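Local coordinates for packaging protein UL32 (Human herpesvirus 8 type M, PDB 6XF9) that forms a pentameric ring required for herpesviral packaging and probably helps direct new capsids to nuclear replication compartments, thereby controlling cleavage and packaging of viral genomic DNA, at residues A293-L297 with L298-L302; C373-N376 with A377-S381. All blocks are in the same frame, centred on the assembly; numbering follows the deposited sequence.

Contact 1: A293-L297 with L298-L302; sequences ASVCL and LCECL. With ZN (zinc ion), chain P.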
loop_
_atom_site.group_PDB
_atom_site.type_symbol
_atom_site.label_atom_id
_atom_site.label_comp_id
_atom_site.label_asym_id
_atom_site.label_seq_id
_atom_site.Cartn_x
_atom_site.Cartn_y
_atom_site.Cartn_z
ATOM N N ALA D 293 -24.789 18.590 -22.565
ATOM C CA ALA D 293 -25.384 19.164 -21.367
ATOM C C ALA D 293 -25.816 18.024 -20.458
ATOM O O ALA D 293 -26.024 16.898 -20.913
ATOM C CB ALA D 293 -26.572 20.062 -21.711
ATOM N N SER D 294 -25.956 18.316 -19.160
ATOM C CA SER D 294 -26.338 17.250 -18.238
ATOM C C SER D 294 -27.747 16.747 -18.470
ATOM O O SER D 294 -28.085 15.680 -17.946
ATOM C CB SER D 294 -26.218 17.693 -16.788
ATOM O OG SER D 294 -26.956 18.865 -16.567
ATOM N N VAL D 295 -28.573 17.473 -19.223
ATOM C CA VAL D 295 -29.875 16.978 -19.656
ATOM C C VAL D 295 -29.733 16.508 -21.096
ATOM O O VAL D 295 -29.544 17.314 -22.005
ATOM C CB VAL D 295 -30.971 18.046 -19.525
ATOM C CG1 VAL D 295 -32.282 17.518 -20.084
ATOM C CG2 VAL D 295 -31.163 18.432 -18.090
ATOM N N CYS D 296 -29.834 15.210 -21.329
ATOM C CA CYS D 296 -29.677 14.685 -22.673
ATOM C C CYS D 296 -30.986 14.775 -23.434
ATOM O O CYS D 296 -32.025 14.307 -22.952
ATOM C CB CYS D 296 -29.204 13.249 -22.614
ATOM S SG CYS D 296 -29.197 12.464 -24.222
ATOM N N LEU D 297 -30.952 15.401 -24.614
ATOM C CA LEU D 297 -32.201 15.599 -25.348
ATOM C C LEU D 297 -32.667 14.326 -26.016
ATOM O O LEU D 297 -33.874 14.103 -26.125
ATOM C CB LEU D 297 -32.046 16.671 -26.416
ATOM C CG LEU D 297 -32.359 18.085 -25.980
ATOM C CD1 LEU D 297 -31.854 19.033 -27.060
ATOM C CD2 LEU D 297 -33.849 18.204 -25.797
ATOM N N LEU D 298 -31.733 13.474 -26.451
ATOM C CA LEU D 298 -32.115 12.229 -27.094
ATOM C C LEU D 298 -32.741 11.252 -26.113
ATOM O O LEU D 298 -33.498 10.365 -26.524
ATOM C CB LEU D 298 -30.906 11.606 -27.787
ATOM C CG LEU D 298 -30.180 12.563 -28.733
ATOM C CD1 LEU D 298 -28.933 11.938 -29.297
ATOM C CD2 LEU D 298 -31.122 12.914 -29.850
ATOM N N CYS D 299 -32.404 11.345 -24.829
ATOM C CA CYS D 299 -33.112 10.533 -23.844
ATOM C C CYS D 299 -34.528 11.037 -23.631
ATOM O O CYS D 299 -35.425 10.241 -23.342
ATOM C CB CYS D 299 -32.359 10.507 -22.510
ATOM S SG CYS D 299 -30.892 9.417 -22.466
ATOM N N GLU D 300 -34.746 12.353 -23.707
ATOM C CA GLU D 300 -36.114 12.858 -23.693
ATOM C C GLU D 300 -36.891 12.270 -24.862
ATOM O O GLU D 300 -38.008 11.775 -24.692
ATOM C CB GLU D 300 -36.118 14.387 -23.773
ATOM C CG GLU D 300 -35.267 15.067 -22.717
ATOM C CD GLU D 300 -35.671 14.727 -21.309
ATOM O OE1 GLU D 300 -36.879 14.612 -21.068
ATOM O OE2 GLU D 300 -34.779 14.530 -20.446
ATOM N N CYS D 301 -36.274 12.237 -26.045
ATOM C CA CYS D 301 -36.950 11.700 -27.215
ATOM C C CYS D 301 -37.319 10.245 -27.026
ATOM O O CYS D 301 -38.340 9.790 -27.551
ATOM C CB CYS D 301 -36.073 11.860 -28.451
ATOM S SG CYS D 301 -35.909 13.590 -28.901
ATOM N N LEU D 302 -36.470 9.479 -26.344
ATOM C CA LEU D 302 -36.789 8.076 -26.109
ATOM C C LEU D 302 -38.124 7.926 -25.399
ATOM O O LEU D 302 -38.880 6.995 -25.683
ATOM C CB LEU D 302 -35.679 7.396 -25.312
ATOM C CG LEU D 302 -34.357 7.199 -26.061
ATOM C CD1 LEU D 302 -33.412 6.415 -25.196
ATOM C CD2 LEU D 302 -34.567 6.457 -27.364
HETATM ZN ZN ZN P . -29.070 10.211 -23.675
#

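Contact 2: C373-N376 with A377-S381; sequences CALN and AKVVS. With ZN (zinc ion), chain P.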
loop_
_atom_site.group_PDB
_atom_site.type_symbol
_atom_site.label_atom_id
_atom_site.label_comp_id
_atom_site.label_asym_id
_atom_site.label_seq_id
_atom_site.Cartn_x
_atom_site.Cartn_y
_atom_site.Cartn_z
ATOM N N CYS D 373 -27.455 6.971 -20.598
ATOM C CA CYS D 373 -28.109 6.906 -21.901
ATOM C C CYS D 373 -28.250 5.468 -22.371
ATOM O O CYS D 373 -29.233 5.114 -23.040
ATOM C CB CYS D 373 -27.334 7.740 -22.921
ATOM S SG CYS D 373 -27.238 9.516 -22.474
ATOM N N ALA D 374 -27.234 4.642 -22.109
ATOM C CA ALA D 374 -27.268 3.233 -22.501
ATOM C C ALA D 374 -28.338 2.463 -21.739
ATOM O O ALA D 374 -28.989 1.571 -22.296
ATOM C CB ALA D 374 -25.894 2.603 -22.275
ATOM N N LEU D 375 -28.468 2.721 -20.438
ATOM C CA LEU D 375 -29.502 2.059 -19.650
ATOM C C LEU D 375 -30.878 2.445 -20.172
ATOM O O LEU D 375 -31.731 1.584 -20.418
ATOM C CB LEU D 375 -29.340 2.451 -18.185
ATOM C CG LEU D 375 -30.145 1.721 -17.123
ATOM C CD1 LEU D 375 -29.679 0.303 -17.040
ATOM C CD2 LEU D 375 -29.958 2.395 -15.783
ATOM N N ASN D 376 -31.069 3.744 -20.438
ATOM C CA ASN D 376 -32.338 4.273 -20.938
ATOM C C ASN D 376 -32.730 3.641 -22.270
ATOM O O ASN D 376 -33.893 3.288 -22.473
ATOM C CB ASN D 376 -32.223 5.782 -21.086
ATOM C CG ASN D 376 -32.472 6.504 -19.813
ATOM O OD1 ASN D 376 -32.936 5.924 -18.838
ATOM N ND2 ASN D 376 -32.193 7.796 -19.810
ATOM N N ALA D 377 -31.786 3.498 -23.201
ATOM C CA ALA D 377 -32.115 2.807 -24.443
ATOM C C ALA D 377 -32.474 1.339 -24.207
ATOM O O ALA D 377 -33.283 0.779 -24.956
ATOM C CB ALA D 377 -30.963 2.918 -25.439
ATOM N N LYS D 378 -31.879 0.686 -23.194
ATOM C CA LYS D 378 -32.139 -0.740 -22.984
ATOM C C LYS D 378 -33.472 -0.997 -22.316
ATOM O O LYS D 378 -34.065 -2.050 -22.528
ATOM C CB LYS D 378 -31.046 -1.388 -22.128
ATOM C CG LYS D 378 -29.732 -1.685 -22.824
ATOM C CD LYS D 378 -29.979 -2.785 -23.838
ATOM C CE LYS D 378 -28.700 -3.429 -24.329
ATOM N NZ LYS D 378 -28.989 -4.588 -25.258
ATOM N N VAL D 379 -33.963 -0.052 -21.534
ATOM C CA VAL D 379 -35.153 -0.261 -20.723
ATOM C C VAL D 379 -36.437 0.080 -21.475
ATOM O O VAL D 379 -37.484 -0.513 -21.204
ATOM C CB VAL D 379 -35.005 0.587 -19.445
ATOM C CG1 VAL D 379 -36.235 0.527 -18.610
ATOM C CG2 VAL D 379 -33.800 0.132 -18.628
ATOM N N VAL D 380 -36.368 1.003 -22.440
ATOM C CA VAL D 380 -37.551 1.582 -23.071
ATOM C C VAL D 380 -38.225 0.600 -24.024
ATOM O O VAL D 380 -37.562 -0.162 -24.744
ATOM C CB VAL D 380 -37.132 2.861 -23.811
ATOM C CG1 VAL D 380 -36.176 2.503 -24.942
ATOM C CG2 VAL D 380 -38.334 3.613 -24.308
ATOM N N SER D 381 -39.562 0.637 -24.052
ATOM C CA SER D 381 -40.377 -0.036 -25.067
ATOM C C SER D 381 -41.322 0.995 -25.673
ATOM O O SER D 381 -42.266 1.434 -25.005
ATOM C CB SER D 381 -41.162 -1.193 -24.477
ATOM O OG SER D 381 -42.158 -1.608 -25.395
HETATM ZN ZN ZN P . -29.070 10.211 -23.675
#

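Contact 1: A293-L297 with L298-L302
C296, just before helix 297-304, and C299, in its first turn, bind one zinc ion. C296 SG lies 2.3 Å from the metal and C299 SG also 2.3 Å, while the two sulfurs stay 3.9 Å apart. Their first torsions differ: C296 turns its sulfur anti to the backbone N (chi1 172°), which carries it forward over the start of the helix, whereas C299 holds SG beside its own backbone N (chi1 -77°), and the two sulfurs converge on the metal. H366 and C373 complete the metal site.

The C296 sulfur has a second task. C296 is the N-cap residue, and its SG accepts from C299 N at 3.5 Å, a capping bond with an N-H...S angle of 150°. Behind the cap, the bond from E300 N to C296 O is weak; the next one, from C301 N to L297 O at 3.0 Å, is firmer.

On another side of the turn E300 bends back at chi2, bringing CG to 3.3 Å from C296 O. Its side chain runs obliquely to that of V295, with OE2 3.9 Å from V295 CG1. The acid group itself is held by the backbone N-H groups of W89 and T90, so this buried glutamate ties the zinc turn to the chain at 89-90. L298 packs against I355 of helix 349-357 and I363 and H366 of helix 360-369.

Chemically, one sulfur serves metal and backbone together: the zinc ion should chiefly favour the thiolate form of C296 in this buried turn, and the N-H of C299 and the helix start probably add to that by drawing off some of the negative charge on SG.

Contact 2: C373-N376 with A377-S381
V379 turns CG1 anti to its backbone N (chi1 175°), and this leaves CG2 beside that N, 3.1 Å from L375 O. L375 sends CG anti to its own backbone N (chi1 -170°), where it lies 4.3 Å from V379 CG2, packed along the same flank of the helix. On C373, SG sits beside the backbone N and meets the zinc ion at 2.3 Å; one turn on, N376 OD1 accepts from H87 N.

The backbone beneath is helical at first: A377 N bonds to C373 O at 3.0 Å, then K378 N to A374 O at 3.2 Å. V379 N lies nearly in line with the L375 C=O, 3.0 Å from L375 O, though its N-H is bent from the oxygen (133°). Toward the end the bonding slackens, since V380 N reaches N376 O only weakly, at 3.4 Å, and V380 is the first residue to leave helical angles. K378 folds CG over A374 O before its chain leads away. Beyond the helix, S381 caps V384 N of the next one.

From near the start of helix 371-379, C373 supplies one ligand to a three-cysteine, one-histidine zinc site whose CxxC pair is C296/C299 and whose histidine is H366.

Contact 1 comes first along the chain, on the turn into helix 297-304, and contact 2 follows some seventy residues later on helix 371-379. Their centres are 12 Å apart, and each is about 9 Å from the centre of the chain. One zinc ion joins them: a CxxC pair from 293-302 and a single cysteine from 373-381, with H366 of helix 360-369 as the fourth ligand. Beside the metal, N376 ND2 packs 3.4 Å from C299 SG, and L302 lies against A377 and V380. Segments distant in sequence are thus pinned together inside a largely helical subunit of the five-chain assembly.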